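Local coordinates for glycosyl hydrolase, family 38 (Enterococcus faecalis, PDB 5KBP), which probably hydrolyses alpha-linked mannose residues of carbohydrates, as a family 38 alpha-mannosidase, at residues E392-S397 and F502-F507. Sequence-based numbering, arbitrary orientation.
Sequences EAIDTS and FSWDSF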
ATOM      1  N   GLU A 392       1.675 -31.024  14.769  1.00 67.69           N
ATOM      2  CA  GLU A 392       2.511 -32.124  14.304  1.00 67.96           C
ATOM      3  C   GLU A 392       3.188 -32.858  15.455  1.00 70.31           C
ATOM      4  O   GLU A 392       3.597 -34.011  15.284  1.00 76.05           O
ATOM      5  CB  GLU A 392       3.571 -31.612  13.328  1.00 76.57           C
ATOM      6  CG  GLU A 392       3.599 -32.351  11.999  1.00 87.46           C
ATOM      7  CD  GLU A 392       2.582 -31.816  11.011  1.00 94.85           C
ATOM      8  OE1 GLU A 392       2.929 -30.900  10.237  1.00 95.37           O
ATOM      9  OE2 GLU A 392       1.433 -32.304  11.016  1.00 99.19           O
ATOM     10  N   ALA A 393       3.312 -32.217  16.619  1.00 69.99           N
ATOM     11  CA  ALA A 393       3.942 -32.822  17.783  1.00 68.68           C
ATOM     12  C   ALA A 393       2.944 -33.429  18.761  1.00 66.03           C
ATOM     13  O   ALA A 393       3.366 -34.068  19.731  1.00 66.59           O
ATOM     14  CB  ALA A 393       4.803 -31.785  18.518  1.00 62.56           C
ATOM     15  N   ILE A 394       1.647 -33.248  18.537  1.00 59.31           N
ATOM     16  CA  ILE A 394       0.631 -33.783  19.439  1.00 65.54           C
ATOM     17  C   ILE A 394       0.394 -35.251  19.112  1.00 70.19           C
ATOM     18  O   ILE A 394       0.227 -35.623  17.944  1.00 66.83           O
ATOM     19  CB  ILE A 394      -0.670 -32.970  19.337  1.00 60.87           C
ATOM     20  CG1 ILE A 394      -0.444 -31.543  19.841  1.00 64.68           C
ATOM     21  CG2 ILE A 394      -1.785 -33.636  20.127  1.00 58.04           C
ATOM     22  CD1 ILE A 394      -1.683 -30.679  19.807  1.00 60.86           C
ATOM     23  N   ASP A 395       0.386 -36.091  20.147  1.00 70.23           N
ATOM     24  CA  ASP A 395       0.171 -37.523  19.978  1.00 74.40           C
ATOM     25  C   ASP A 395      -1.270 -37.799  19.567  1.00 68.06           C
ATOM     26  O   ASP A 395      -2.147 -37.948  20.424  1.00 70.92           O
ATOM     27  CB  ASP A 395       0.514 -38.268  21.271  1.00 77.62           C
ATOM     28  CG  ASP A 395       0.682 -39.764  21.063  1.00 88.89           C
ATOM     29  OD1 ASP A 395       0.240 -40.286  20.018  1.00 91.75           O
ATOM     30  OD2 ASP A 395       1.258 -40.421  21.955  1.00 94.48           O
ATOM     31  N   THR A 396      -1.522 -37.868  18.262  1.00 64.48           N
ATOM     32  CA  THR A 396      -2.856 -38.127  17.740  1.00 64.76           C
ATOM     33  C   THR A 396      -3.117 -39.605  17.479  1.00 68.33           C
ATOM     34  O   THR A 396      -4.229 -39.960  17.073  1.00 70.93           O
ATOM     35  CB  THR A 396      -3.087 -37.331  16.451  1.00 61.58           C
ATOM     36  OG1 THR A 396      -2.001 -37.557  15.543  1.00 71.00           O
ATOM     37  CG2 THR A 396      -3.187 -35.845  16.755  1.00 57.96           C
ATOM     38  N   SER A 397      -2.128 -40.473  17.703  1.00 70.41           N
ATOM     39  CA  SER A 397      -2.347 -41.909  17.573  1.00 78.27           C
ATOM     40  C   SER A 397      -3.287 -42.455  18.638  1.00 71.74           C
ATOM     41  O   SER A 397      -3.723 -43.606  18.523  1.00 66.88           O
ATOM     42  CB  SER A 397      -1.011 -42.652  17.628  1.00 83.93           C
ATOM     43  OG  SER A 397      -0.329 -42.393  18.844  1.00 88.11           O
ATOM     44  N   PHE A 502      -4.344 -20.561  28.185  1.00 57.95           N
ATOM     45  CA  PHE A 502      -3.148 -21.030  27.490  1.00 50.73           C
ATOM     46  C   PHE A 502      -2.997 -22.543  27.565  1.00 55.88           C
ATOM     47  O   PHE A 502      -2.058 -23.058  28.182  1.00 53.80           O
ATOM     48  CB  PHE A 502      -1.905 -20.328  28.035  1.00 43.60           C
ATOM     49  CG  PHE A 502      -1.868 -18.860  27.724  1.00 48.53           C
ATOM     50  CD1 PHE A 502      -1.751 -18.419  26.417  1.00 49.92           C
ATOM     51  CD2 PHE A 502      -1.966 -17.925  28.733  1.00 45.93           C
ATOM     52  CE1 PHE A 502      -1.726 -17.068  26.129  1.00 48.54           C
ATOM     53  CE2 PHE A 502      -1.938 -16.573  28.453  1.00 47.70           C
ATOM     54  CZ  PHE A 502      -1.822 -16.144  27.148  1.00 49.36           C
ATOM     55  N   SER A 503      -3.928 -23.256  26.937  1.00 52.93           N
ATOM     56  CA  SER A 503      -3.935 -24.708  26.906  1.00 64.44           C
ATOM     57  C   SER A 503      -4.434 -25.149  25.536  1.00 62.19           C
ATOM     58  O   SER A 503      -4.794 -24.324  24.691  1.00 48.60           O
ATOM     59  CB  SER A 503      -4.810 -25.280  28.028  1.00 63.44           C
ATOM     60  OG  SER A 503      -6.140 -24.805  27.920  1.00 59.80           O
ATOM     61  N   TRP A 504      -4.454 -26.461  25.311  1.00 57.69           N
ATOM     62  CA  TRP A 504      -5.045 -27.002  24.096  1.00 59.62           C
ATOM     63  C   TRP A 504      -5.729 -28.325  24.398  1.00 65.87           C
ATOM     64  O   TRP A 504      -5.263 -29.101  25.238  1.00 67.49           O
ATOM     65  CB  TRP A 504      -4.005 -27.181  22.975  1.00 44.66           C
ATOM     66  CG  TRP A 504      -2.925 -28.192  23.241  1.00 50.00           C
ATOM     67  CD1 TRP A 504      -3.046 -29.552  23.200  1.00 47.69           C
ATOM     68  CD2 TRP A 504      -1.552 -27.922  23.546  1.00 45.47           C
ATOM     69  NE1 TRP A 504      -1.838 -30.143  23.482  1.00 59.52           N
ATOM     70  CE2 TRP A 504      -0.904 -29.164  23.697  1.00 62.49           C
ATOM     71  CE3 TRP A 504      -0.809 -26.749  23.718  1.00 51.07           C
ATOM     72  CZ2 TRP A 504       0.451 -29.267  24.008  1.00 56.94           C
ATOM     73  CZ3 TRP A 504       0.535 -26.854  24.028  1.00 47.62           C
ATOM     74  CH2 TRP A 504       1.151 -28.104  24.171  1.00 51.43           C
ATOM     75  N   ASP A 505      -6.843 -28.566  23.715  1.00 66.55           N
ATOM     76  CA  ASP A 505      -7.597 -29.805  23.828  1.00 69.02           C
ATOM     77  C   ASP A 505      -7.733 -30.437  22.452  1.00 71.87           C
ATOM     78  O   ASP A 505      -8.021 -29.748  21.467  1.00 77.87           O
ATOM     79  CB  ASP A 505      -8.983 -29.559  24.439  1.00 67.38           C
ATOM     80  CG  ASP A 505      -8.919 -29.214  25.914  1.00 69.56           C
ATOM     81  OD1 ASP A 505      -8.193 -29.906  26.660  1.00 72.82           O
ATOM     82  OD2 ASP A 505      -9.592 -28.247  26.329  1.00 72.71           O
ATOM     83  N   SER A 506      -7.522 -31.746  22.386  1.00 62.83           N
ATOM     84  CA  SER A 506      -7.580 -32.485  21.135  1.00 56.15           C
ATOM     85  C   SER A 506      -8.882 -33.268  21.043  1.00 65.59           C
ATOM     86  O   SER A 506      -9.343 -33.849  22.030  1.00 67.06           O
ATOM     87  CB  SER A 506      -6.388 -33.436  21.006  1.00 57.36           C
ATOM     88  OG  SER A 506      -5.165 -32.719  21.015  1.00 59.98           O
ATOM     89  N   PHE A 507      -9.475 -33.271  19.854  1.00 65.57           N
ATOM     90  CA  PHE A 507     -10.685 -34.026  19.564  1.00 63.75           C
ATOM     91  C   PHE A 507     -10.503 -34.733  18.226  1.00 62.02           C
ATOM     92  O   PHE A 507      -9.497 -34.549  17.536  1.00 58.11           O
ATOM     93  CB  PHE A 507     -11.920 -33.115  19.549  1.00 60.87           C
ATOM     94  CG  PHE A 507     -12.126 -32.352  20.828  1.00 60.74           C
ATOM     95  CD1 PHE A 507     -12.835 -32.913  21.878  1.00 62.60           C
ATOM     96  CD2 PHE A 507     -11.612 -31.075  20.979  1.00 58.84           C
ATOM     97  CE1 PHE A 507     -13.027 -32.214  23.054  1.00 66.98           C
ATOM     98  CE2 PHE A 507     -11.801 -30.371  22.154  1.00 60.06           C
ATOM     99  CZ  PHE A 507     -12.509 -30.941  23.192  1.00 63.45           C
TER
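Ile394 makes the whole contact from its side, reaching Trp504 with one branch and Ser506 with the other. The interaction with the tryptophan is a CH-pi contact: CD1 of Ile394 lies over one face of the indole, 4.0 Å from the centroid of the five-membered ring and 26° off its normal. The offset from the ring centre is toward Trp504 NE1, which lies 3.7 Å from Ile394 CD1; Trp504 CD1 is 3.8 Å from the same methyl. An extended isoleucine chain, with CD1 anti to CA (chi2 -179°), carries the methyl out to the ring.

The second branch makes a plain van der Waals contact, Ile394 CG2 resting 3.6 Å from Ser506 OG. Because Trp504 and Ser506 alternate along the strand with Asp505, which points away, both face the isoleucine, and its two arms span them.

The polar atoms beside this aliphatic group are buried but satisfied from elsewhere: Trp504 NE1 hydrogen-bonds Ala816 O, and Ser506 OG bonds Pro817 O. These bonds tie the indole and the hydroxyl to one short run of chain, whose Leu815 also touches the tryptophan and makes backbone hydrogen bonds with Ala393 and Asp395.

This is structural packing away from the annotated sites, joining the loop that follows helix 362-393 to an antiparallel sheet in the family 38 C-terminal domain 1 region. There strand 503-511 pairs with 451-454, 819-820 and 404-410, whose Val407 touches both Ile394 and Ser506, while helix 304-332 meets Ala393 through Val331 and Phe502 through Pro323 and Met327.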